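Local atomic coordinates of probable AP endonuclease (African swine fever virus, PDB entry 6KI3), a protein that probably cleaves the DNA backbone on the 5' side of abasic sites in DNA repair, using three zinc ions, and probably also proofreads as a 3'-5' exonuclease. Residues Glu38-Pro43 against Ala288-Phe293; Gln104-Cys109 against Val142-Glu147; Gly116-Leu121 against His219-Leu224. All coordinates share one frame; numbering follows the deposited sequence.

Interaction 1: Glu38-Pro43 against Ala288-Phe293; sequences EQIGFP and ALTAEF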
loop_
_atom_site.group_PDB
_atom_site.type_symbol
_atom_site.label_atom_id
_atom_site.label_comp_id
_atom_site.label_asym_id
_atom_site.label_seq_id
_atom_site.Cartn_x
_atom_site.Cartn_y
_atom_site.Cartn_z
ATOM N N GLU A 38 9.558 -12.344 -14.046
ATOM C CA GLU A 38 10.022 -13.658 -14.473
ATOM C C GLU A 38 11.512 -13.655 -14.789
ATOM O O GLU A 38 12.189 -14.670 -14.587
ATOM C CB GLU A 38 9.226 -14.131 -15.690
ATOM C CG GLU A 38 7.746 -14.345 -15.417
ATOM N N GLN A 39 12.038 -12.531 -15.281
ATOM C CA GLN A 39 13.457 -12.454 -15.609
ATOM C C GLN A 39 14.320 -12.665 -14.373
ATOM O O GLN A 39 15.306 -13.410 -14.404
ATOM C CB GLN A 39 13.775 -11.105 -16.254
ATOM C CG GLN A 39 13.129 -10.883 -17.609
ATOM C CD GLN A 39 13.374 -9.485 -18.144
ATOM O OE1 GLN A 39 14.262 -8.773 -17.671
ATOM N NE2 GLN A 39 12.586 -9.083 -19.135
ATOM N N ILE A 40 13.961 -12.019 -13.268
ATOM C CA ILE A 40 14.809 -12.009 -12.083
ATOM C C ILE A 40 14.380 -13.106 -11.118
ATOM O O ILE A 40 14.873 -13.182 -9.987
ATOM C CB ILE A 40 14.789 -10.623 -11.420
ATOM C CG1 ILE A 40 13.357 -10.206 -11.086
ATOM C CG2 ILE A 40 15.412 -9.608 -12.353
ATOM C CD1 ILE A 40 13.038 -10.252 -9.620
ATOM N N GLY A 41 13.466 -13.965 -11.563
ATOM C CA GLY A 41 13.116 -15.144 -10.795
ATOM C C GLY A 41 12.267 -14.900 -9.571
ATOM O O GLY A 41 12.291 -15.712 -8.644
ATOM N N PHE A 42 11.514 -13.801 -9.535
ATOM C CA PHE A 42 10.577 -13.511 -8.451
ATOM C C PHE A 42 9.205 -13.310 -9.079
ATOM O O PHE A 42 8.869 -12.198 -9.519
ATOM C CB PHE A 42 11.011 -12.283 -7.652
ATOM C CG PHE A 42 10.388 -12.190 -6.287
ATOM C CD1 PHE A 42 9.143 -11.610 -6.115
ATOM C CD2 PHE A 42 11.057 -12.672 -5.173
ATOM C CE1 PHE A 42 8.571 -11.520 -4.860
ATOM C CE2 PHE A 42 10.491 -12.585 -3.914
ATOM C CZ PHE A 42 9.246 -12.009 -3.758
ATOM N N PRO A 43 8.387 -14.361 -9.162
ATOM C CA PRO A 43 7.053 -14.203 -9.758
ATOM C C PRO A 43 6.168 -13.281 -8.937
ATOM O O PRO A 43 5.713 -13.649 -7.850
ATOM C CB PRO A 43 6.509 -15.638 -9.784
ATOM N N ALA A 288 17.369 -1.369 -8.509
ATOM C CA ALA A 288 17.009 -1.301 -7.096
ATOM C C ALA A 288 16.067 -2.433 -6.705
ATOM O O ALA A 288 16.236 -3.052 -5.648
ATOM C CB ALA A 288 16.378 0.055 -6.781
ATOM N N LEU A 289 15.072 -2.724 -7.548
ATOM C CA LEU A 289 14.095 -3.753 -7.207
ATOM C C LEU A 289 14.694 -5.151 -7.284
ATOM O O LEU A 289 14.327 -6.023 -6.488
ATOM C CB LEU A 289 12.874 -3.643 -8.117
ATOM C CG LEU A 289 12.106 -2.325 -8.027
ATOM C CD1 LEU A 289 11.168 -2.180 -9.208
ATOM C CD2 LEU A 289 11.339 -2.241 -6.720
ATOM N N THR A 290 15.610 -5.387 -8.226
ATOM C CA THR A 290 16.288 -6.679 -8.284
ATOM C C THR A 290 17.039 -6.963 -6.991
ATOM O O THR A 290 17.063 -8.104 -6.515
ATOM C CB THR A 290 17.246 -6.719 -9.471
ATOM O OG1 THR A 290 18.095 -5.566 -9.442
ATOM C CG2 THR A 290 16.470 -6.726 -10.759
ATOM N N ALA A 291 17.657 -5.936 -6.407
ATOM C CA ALA A 291 18.329 -6.115 -5.125
ATOM C C ALA A 291 17.328 -6.393 -4.012
ATOM O O ALA A 291 17.572 -7.241 -3.145
ATOM C CB ALA A 291 19.170 -4.881 -4.798
ATOM N N GLU A 292 16.187 -5.699 -4.026
ATOM C CA GLU A 292 15.223 -5.840 -2.941
ATOM C C GLU A 292 14.486 -7.173 -3.013
ATOM O O GLU A 292 14.186 -7.775 -1.976
ATOM C CB GLU A 292 14.231 -4.678 -2.966
ATOM C CG GLU A 292 14.848 -3.329 -2.644
ATOM C CD GLU A 292 13.829 -2.207 -2.644
ATOM O OE1 GLU A 292 13.780 -1.448 -3.633
ATOM O OE2 GLU A 292 13.077 -2.084 -1.654
ATOM N N PHE A 293 14.182 -7.651 -4.221
ATOM C CA PHE A 293 13.400 -8.876 -4.342
ATOM C C PHE A 293 14.257 -10.129 -4.210
ATOM O O PHE A 293 13.751 -11.175 -3.787
ATOM C CB PHE A 293 12.628 -8.885 -5.663
ATOM C CG PHE A 293 11.426 -7.981 -5.663
ATOM C CD1 PHE A 293 10.318 -8.284 -4.889
ATOM C CD2 PHE A 293 11.403 -6.831 -6.432
ATOM C CE1 PHE A 293 9.211 -7.456 -4.881
ATOM C CE2 PHE A 293 10.299 -5.999 -6.429
ATOM C CZ PHE A 293 9.202 -6.312 -5.653
#
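Phe42 has CG opposite its own backbone N (chi1 -161°), while Phe293 turns CG away from its carbonyl carbon and alongside N (chi1 -76°); together these settings bring the two rings against each other where helix 25-39 ends beside the C-terminal helix 282-300 of the TIM barrel. Helix 25-39 stops here in a Schellman motif with Gly41, at positive phi, as its C' residue, and the chain that leaves it lies against the middle of helix 282-300. The rings meet obliquely, planes 43° and centroids 5.0 Å apart. Phe293 CD1 sits over one face of the Phe42 ring, displaced toward its rim and 3.7 Å from Phe42 CE1. On the other border of that ring, Phe42 CD2 comes to 3.4 Å from the backbone O of Phe293. The inner side is filled by the barrel wall: Phe7 of strand 6-10 touches Phe42, and Leu275 of strand 272-275 touches Phe293. Farther out, Thr290 gives its OG1 to its own helix, at the carbonyls of Gln286 and Thr287, and offers its methyl to Ile40. There the two side chains cross at about a right angle, with Ile40 CG2 3.5 Å from Thr290 CG2.

Interaction 2: Gln104-Cys109 against Val142-Glu147; sequences QELLIC and VVIYLE. With ZN (zinc ion), chain K; ZN (zinc ion), chain J; nucleotides of chain C.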
loop_
_atom_site.group_PDB
_atom_site.type_symbol
_atom_site.label_atom_id
_atom_site.label_comp_id
_atom_site.label_asym_id
_atom_site.label_seq_id
_atom_site.Cartn_x
_atom_site.Cartn_y
_atom_site.Cartn_z
ATOM N N GLN A 104 -16.549 6.724 -7.885
ATOM C CA GLN A 104 -16.218 6.333 -9.238
ATOM C C GLN A 104 -15.086 5.327 -9.280
ATOM O O GLN A 104 -15.169 4.363 -9.959
ATOM C CB GLN A 104 -15.853 7.540 -10.083
ATOM C CG GLN A 104 -16.831 8.675 -9.994
ATOM C CD GLN A 104 -16.454 9.859 -10.831
ATOM O OE1 GLN A 104 -16.541 10.990 -10.379
ATOM N NE2 GLN A 104 -16.048 9.616 -12.065
ATOM N N GLU A 105 -14.049 5.568 -8.503
ATOM C CA GLU A 105 -12.894 4.677 -8.437
ATOM C C GLU A 105 -13.284 3.306 -7.901
ATOM O O GLU A 105 -12.889 2.274 -8.454
ATOM C CB GLU A 105 -11.801 5.304 -7.572
ATOM C CG GLU A 105 -11.063 6.458 -8.230
ATOM C CD GLU A 105 -10.122 7.163 -7.273
ATOM O OE1 GLU A 105 -10.616 7.863 -6.364
ATOM O OE2 GLU A 105 -8.892 7.009 -7.422
ATOM N N LEU A 106 -14.066 3.277 -6.818
ATOM C CA LEU A 106 -14.492 2.004 -6.248
ATOM C C LEU A 106 -15.304 1.194 -7.250
ATOM O O LEU A 106 -15.132 -0.026 -7.357
ATOM C CB LEU A 106 -15.297 2.245 -4.972
ATOM C CG LEU A 106 -14.528 2.857 -3.800
ATOM C CD1 LEU A 106 -15.477 3.219 -2.672
ATOM C CD2 LEU A 106 -13.452 1.902 -3.308
ATOM N N LEU A 107 -16.189 1.856 -8.000
ATOM C CA LEU A 107 -16.937 1.160 -9.040
ATOM C C LEU A 107 -16.009 0.665 -10.142
ATOM O O LEU A 107 -16.170 -0.453 -10.645
ATOM C CB LEU A 107 -18.015 2.079 -9.616
ATOM N N ILE A 108 -15.025 1.482 -10.524
ATOM C CA ILE A 108 -14.076 1.085 -11.561
ATOM C C ILE A 108 -13.238 -0.098 -11.093
ATOM O O ILE A 108 -12.915 -0.999 -11.879
ATOM C CB ILE A 108 -13.196 2.284 -11.964
ATOM C CG1 ILE A 108 -14.030 3.342 -12.690
ATOM C CG2 ILE A 108 -12.035 1.839 -12.841
ATOM C CD1 ILE A 108 -13.295 4.643 -12.920
ATOM N N CYS A 109 -12.882 -0.124 -9.805
ATOM C CA CYS A 109 -12.068 -1.219 -9.282
ATOM C C CYS A 109 -12.770 -2.561 -9.444
ATOM O O CYS A 109 -12.138 -3.559 -9.810
ATOM C CB CYS A 109 -11.726 -0.968 -7.814
ATOM S SG CYS A 109 -10.520 0.349 -7.542
ATOM N N VAL A 142 -14.470 -4.866 -3.170
ATOM C CA VAL A 142 -13.403 -3.874 -3.113
ATOM C C VAL A 142 -13.303 -3.354 -1.687
ATOM O O VAL A 142 -14.299 -2.891 -1.118
ATOM C CB VAL A 142 -13.646 -2.718 -4.101
ATOM C CG1 VAL A 142 -12.519 -1.701 -4.015
ATOM C CG2 VAL A 142 -13.780 -3.253 -5.520
ATOM N N VAL A 143 -12.103 -3.424 -1.117
ATOM C CA VAL A 143 -11.851 -3.020 0.262
ATOM C C VAL A 143 -11.146 -1.672 0.262
ATOM O O VAL A 143 -10.153 -1.481 -0.449
ATOM C CB VAL A 143 -11.011 -4.074 1.002
ATOM C CG1 VAL A 143 -10.571 -3.548 2.361
ATOM C CG2 VAL A 143 -11.794 -5.367 1.153
ATOM N N ILE A 144 -11.654 -0.737 1.059
ATOM C CA ILE A 144 -10.969 0.534 1.274
ATOM C C ILE A 144 -9.878 0.299 2.315
ATOM O O ILE A 144 -10.169 0.007 3.476
ATOM C CB ILE A 144 -11.938 1.633 1.723
ATOM C CG1 ILE A 144 -13.010 1.875 0.658
ATOM C CG2 ILE A 144 -11.182 2.919 2.018
ATOM C CD1 ILE A 144 -13.951 3.014 0.992
ATOM N N TYR A 145 -8.619 0.416 1.897
ATOM C CA TYR A 145 -7.475 0.229 2.782
ATOM C C TYR A 145 -7.031 1.591 3.302
ATOM O O TYR A 145 -6.547 2.429 2.534
ATOM C CB TYR A 145 -6.330 -0.478 2.059
ATOM C CG TYR A 145 -6.566 -1.952 1.821
ATOM C CD1 TYR A 145 -6.313 -2.884 2.819
ATOM C CD2 TYR A 145 -7.031 -2.413 0.597
ATOM C CE1 TYR A 145 -6.522 -4.233 2.608
ATOM C CE2 TYR A 145 -7.243 -3.762 0.375
ATOM C CZ TYR A 145 -6.987 -4.667 1.384
ATOM O OH TYR A 145 -7.196 -6.010 1.171
ATOM N N LEU A 146 -7.193 1.811 4.604
ATOM C CA LEU A 146 -6.756 3.054 5.228
ATOM C C LEU A 146 -5.270 2.957 5.549
ATOM O O LEU A 146 -4.848 2.075 6.306
ATOM C CB LEU A 146 -7.571 3.335 6.488
ATOM C CG LEU A 146 -9.084 3.441 6.284
ATOM C CD1 LEU A 146 -9.778 3.808 7.586
ATOM C CD2 LEU A 146 -9.410 4.448 5.192
ATOM N N GLU A 147 -4.478 3.859 4.976
ATOM C CA GLU A 147 -3.029 3.798 5.098
ATOM C C GLU A 147 -2.550 4.599 6.301
ATOM O O GLU A 147 -3.072 5.678 6.594
ATOM C CB GLU A 147 -2.358 4.318 3.825
ATOM C CG GLU A 147 -0.839 4.220 3.846
ATOM C CD GLU A 147 -0.202 4.626 2.532
ATOM O OE1 GLU A 147 1.043 4.673 2.466
ATOM O OE2 GLU A 147 -0.943 4.897 1.564
HETATM ZN ZN ZN K . 0.008 5.984 -0.018
HETATM ZN ZN ZN J . 2.370 4.039 0.905
ATOM O "O5'" 3DR C 1 3.599 6.638 -1.544
ATOM P P 3DR C 1 2.994 7.086 -0.122
ATOM O OP1 3DR C 1 1.522 7.269 -0.398
ATOM O OP2 3DR C 1 3.327 5.922 0.777
ATOM O OP3 3DR C 1 3.719 8.369 0.205
ATOM C "C2'" 3DR C 1 3.241 5.701 -5.840
ATOM C "C5'" 3DR C 1 3.164 7.246 -2.758
ATOM C "C4'" 3DR C 1 4.102 6.804 -3.874
ATOM O "O4'" 3DR C 1 4.336 5.399 -3.757
ATOM C "C1'" 3DR C 1 4.039 4.728 -4.982
ATOM C "C3'" 3DR C 1 3.519 7.068 -5.251
ATOM O "O3'" 3DR C 1 4.504 7.720 -6.055
#
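Leu106 and Cys109 meet Val142 and Ile144 through aliphatic groups; the flat groups, the Tyr145 ring and the Glu147 carboxylate, lie farther along the strand. One face of the Tyr145 ring carries Val143 CG1, 3.8 Å above its plane and over its centre. The Glu147 carboxylate bridges two zinc ions with its two oxygens: OE1 is 2.1 Å from the zinc of chain J and OE2 is 2.1 Å from the zinc of chain K. An extended side chain, with CG opposite the backbone N (chi1 -177°), carries it there. Each zinc also takes an oxygen from the phosphate of the abasic-site analogue, nucleotide 1 of chain C, OP1 on the zinc of chain K and OP2 on that of chain J; His83 and His120 complete the K site, and Asp184, His223 and Glu276 the J site. At the N-terminal end of the segment, just before and within the strand, Leu106 reaches across with both methyls. Its CD2 lies 3.8 Å from Val142 CG1, and its CD1 is 4.0 Å from Ile144 CD1. One helical turn on, Cys109 CB comes to 3.8 Å from Val142 CG2. This is the helix layer of a TIM barrel laid on its strands: helix 96-112 packs on the start of strand 143-147, Leu117 of strand 116-120 also touches Leu106, and Ile179 of strand 179-184 touches Ile144.

Interaction 3: Gly116-Leu121 against His219-Leu224; sequences GLVLHL and HIMFHL. With ZN (zinc ion), chain J; ZN (zinc ion), chain K.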
loop_
_atom_site.group_PDB
_atom_site.type_symbol
_atom_site.label_atom_id
_atom_site.label_comp_id
_atom_site.label_asym_id
_atom_site.label_seq_id
_atom_site.Cartn_x
_atom_site.Cartn_y
_atom_site.Cartn_z
ATOM N N GLY A 116 -8.789 -3.542 -4.114
ATOM C CA GLY A 116 -9.030 -2.509 -3.124
ATOM C C GLY A 116 -8.566 -1.147 -3.586
ATOM O O GLY A 116 -7.994 -0.987 -4.667
ATOM N N LEU A 117 -8.827 -0.156 -2.733
ATOM C CA LEU A 117 -8.439 1.228 -2.970
ATOM C C LEU A 117 -7.815 1.792 -1.703
ATOM O O LEU A 117 -8.431 1.749 -0.633
ATOM C CB LEU A 117 -9.640 2.082 -3.392
ATOM C CG LEU A 117 -9.332 3.514 -3.832
ATOM C CD1 LEU A 117 -8.632 3.528 -5.183
ATOM C CD2 LEU A 117 -10.601 4.354 -3.873
ATOM N N VAL A 118 -6.601 2.320 -1.825
ATOM C CA VAL A 118 -5.872 2.866 -0.687
ATOM C C VAL A 118 -6.203 4.344 -0.540
ATOM O O VAL A 118 -6.053 5.123 -1.490
ATOM C CB VAL A 118 -4.357 2.659 -0.851
ATOM C CG1 VAL A 118 -3.612 3.233 0.347
ATOM C CG2 VAL A 118 -4.037 1.182 -1.028
ATOM N N LEU A 119 -6.653 4.732 0.649
ATOM C CA LEU A 119 -6.872 6.127 0.996
ATOM C C LEU A 119 -5.984 6.495 2.176
ATOM O O LEU A 119 -5.714 5.669 3.053
ATOM C CB LEU A 119 -8.343 6.404 1.341
ATOM C CG LEU A 119 -9.370 6.152 0.234
ATOM C CD1 LEU A 119 -10.743 6.671 0.638
ATOM C CD2 LEU A 119 -8.917 6.778 -1.075
ATOM N N HIS A 120 -5.528 7.745 2.189
ATOM C CA HIS A 120 -4.621 8.222 3.224
ATOM C C HIS A 120 -5.407 8.741 4.419
ATOM O O HIS A 120 -6.293 9.588 4.270
ATOM C CB HIS A 120 -3.710 9.320 2.679
ATOM C CG HIS A 120 -2.610 8.808 1.806
ATOM N ND1 HIS A 120 -1.663 9.632 1.238
ATOM C CD2 HIS A 120 -2.304 7.551 1.405
ATOM C CE1 HIS A 120 -0.823 8.906 0.524
ATOM N NE2 HIS A 120 -1.189 7.639 0.610
ATOM N N LEU A 121 -5.078 8.226 5.601
ATOM C CA LEU A 121 -5.668 8.741 6.826
ATOM C C LEU A 121 -5.206 10.171 7.069
ATOM O O LEU A 121 -4.059 10.527 6.788
ATOM C CB LEU A 121 -5.288 7.860 8.014
ATOM C CG LEU A 121 -5.956 6.490 8.108
ATOM C CD1 LEU A 121 -5.327 5.673 9.221
ATOM C CD2 LEU A 121 -7.450 6.651 8.338
ATOM N N HIS A 219 -7.830 -8.391 6.309
ATOM C CA HIS A 219 -8.040 -7.037 5.812
ATOM C C HIS A 219 -6.835 -6.144 6.089
ATOM O O HIS A 219 -6.977 -4.954 6.378
ATOM C CB HIS A 219 -9.299 -6.427 6.423
ATOM C CG HIS A 219 -10.573 -6.995 5.879
ATOM N ND1 HIS A 219 -10.897 -8.331 5.978
ATOM C CD2 HIS A 219 -11.607 -6.405 5.232
ATOM C CE1 HIS A 219 -12.073 -8.540 5.414
ATOM N NE2 HIS A 219 -12.525 -7.388 4.954
ATOM N N ILE A 220 -5.631 -6.708 6.009
ATOM C CA ILE A 220 -4.397 -5.974 6.268
ATOM C C ILE A 220 -3.460 -6.163 5.083
ATOM O O ILE A 220 -3.212 -7.296 4.657
ATOM C CB ILE A 220 -3.718 -6.433 7.573
ATOM C CG1 ILE A 220 -4.581 -6.073 8.785
ATOM C CG2 ILE A 220 -2.336 -5.813 7.701
ATOM C CD1 ILE A 220 -3.949 -6.429 10.119
ATOM N N MET A 221 -2.949 -5.053 4.551
ATOM C CA MET A 221 -1.936 -5.060 3.507
ATOM C C MET A 221 -0.761 -4.200 3.955
ATOM O O MET A 221 -0.857 -3.434 4.917
ATOM C CB MET A 221 -2.493 -4.554 2.169
ATOM C CG MET A 221 -2.817 -3.071 2.154
ATOM S SD MET A 221 -3.248 -2.486 0.507
ATOM C CE MET A 221 -1.660 -2.587 -0.314
ATOM N N PHE A 222 0.359 -4.323 3.244
ATOM C CA PHE A 222 1.602 -3.693 3.665
ATOM C C PHE A 222 2.275 -2.956 2.518
ATOM O O PHE A 222 2.267 -3.417 1.372
ATOM C CB PHE A 222 2.577 -4.724 4.237
ATOM C CG PHE A 222 2.228 -5.173 5.621
ATOM C CD1 PHE A 222 1.379 -6.246 5.820
ATOM C CD2 PHE A 222 2.747 -4.517 6.725
ATOM C CE1 PHE A 222 1.056 -6.659 7.093
ATOM C CE2 PHE A 222 2.427 -4.925 8.003
ATOM C CZ PHE A 222 1.580 -5.998 8.188
ATOM N N HIS A 223 2.859 -1.807 2.848
ATOM C CA HIS A 223 3.799 -1.098 1.988
ATOM C C HIS A 223 5.184 -1.270 2.602
ATOM O O HIS A 223 5.487 -0.667 3.637
ATOM C CB HIS A 223 3.434 0.380 1.863
ATOM C CG HIS A 223 2.206 0.637 1.048
ATOM N ND1 HIS A 223 1.555 1.852 1.048
ATOM C CD2 HIS A 223 1.514 -0.159 0.199
ATOM C CE1 HIS A 223 0.513 1.792 0.238
ATOM N NE2 HIS A 223 0.466 0.582 -0.288
ATOM N N LEU A 224 6.015 -2.102 1.976
ATOM C CA LEU A 224 7.353 -2.402 2.491
ATOM C C LEU A 224 8.315 -1.340 1.977
ATOM O O LEU A 224 8.901 -1.468 0.902
ATOM C CB LEU A 224 7.791 -3.803 2.080
ATOM C CG LEU A 224 6.939 -4.963 2.597
ATOM C CD1 LEU A 224 7.618 -6.296 2.313
ATOM C CD2 LEU A 224 6.656 -4.803 4.082
HETATM ZN ZN ZN J . 2.370 4.039 0.905
HETATM ZN ZN ZN K . 0.008 5.984 -0.018
#
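This is an apolar contact across the interior of the TIM barrel, between two strands that are not neighbours in the sheet, and it lies just beneath the zinc cluster. Val118 points inward from strand 116-120 and meets two residues of strand 220-227. Its CG2 lies 4.1 Å from Met221 SD, and its CG1 is 4.4 Å from His223 CE1, approaching that ring obliquely. Met221 places CG between its backbone N and carbonyl carbon (chi1 69°), and with the chain bent at chi3 (-70°) it is the sulfur, not the methyl CE, that comes nearest Val118. Nearer the C-terminal ends of the strands lie two metal ligands, His223 and His120. His223 ND1 binds the zinc of chain J at 2.3 Å and NE2 is hydrogen-bonded to Gln48 OE1, which fixes the rotation of the ring. His120 NE2 binds the zinc of chain K at 2.1 Å, and its ring meets that of His83 nearly at right angles. Strands 143-147 and 179-184 fill the arc of the barrel between the two segments; Tyr145 touches Met221, as does Ile274 of strand 272-275, while helix 96-112 covers Leu117 and Leu119 on the outer face of strand 116-120.

Overall arrangement
From the N terminus, the chain passes 38-43 first, and that segment waits until 288-293 for its partner; interaction 1 therefore closes a loop holding nearly the whole barrel and joins the end of helix 25-39 to the C-terminal helix 282-300. Interactions 2 and 3 are both nested inside it and cross one another, their segments following in the order 104-109, 116-121, 142-147, 219-224. Interaction 2 fixes a helix to the outside of the wall, and interaction 3 spans the inside, their centres about 10 Å apart. Strands 116-120 and 143-147 join them edge to edge, probably with hydrogen bonds from Tyr145 N to Leu117 O and from Glu147 N to Leu119 O, and both reach the same two zinc ions.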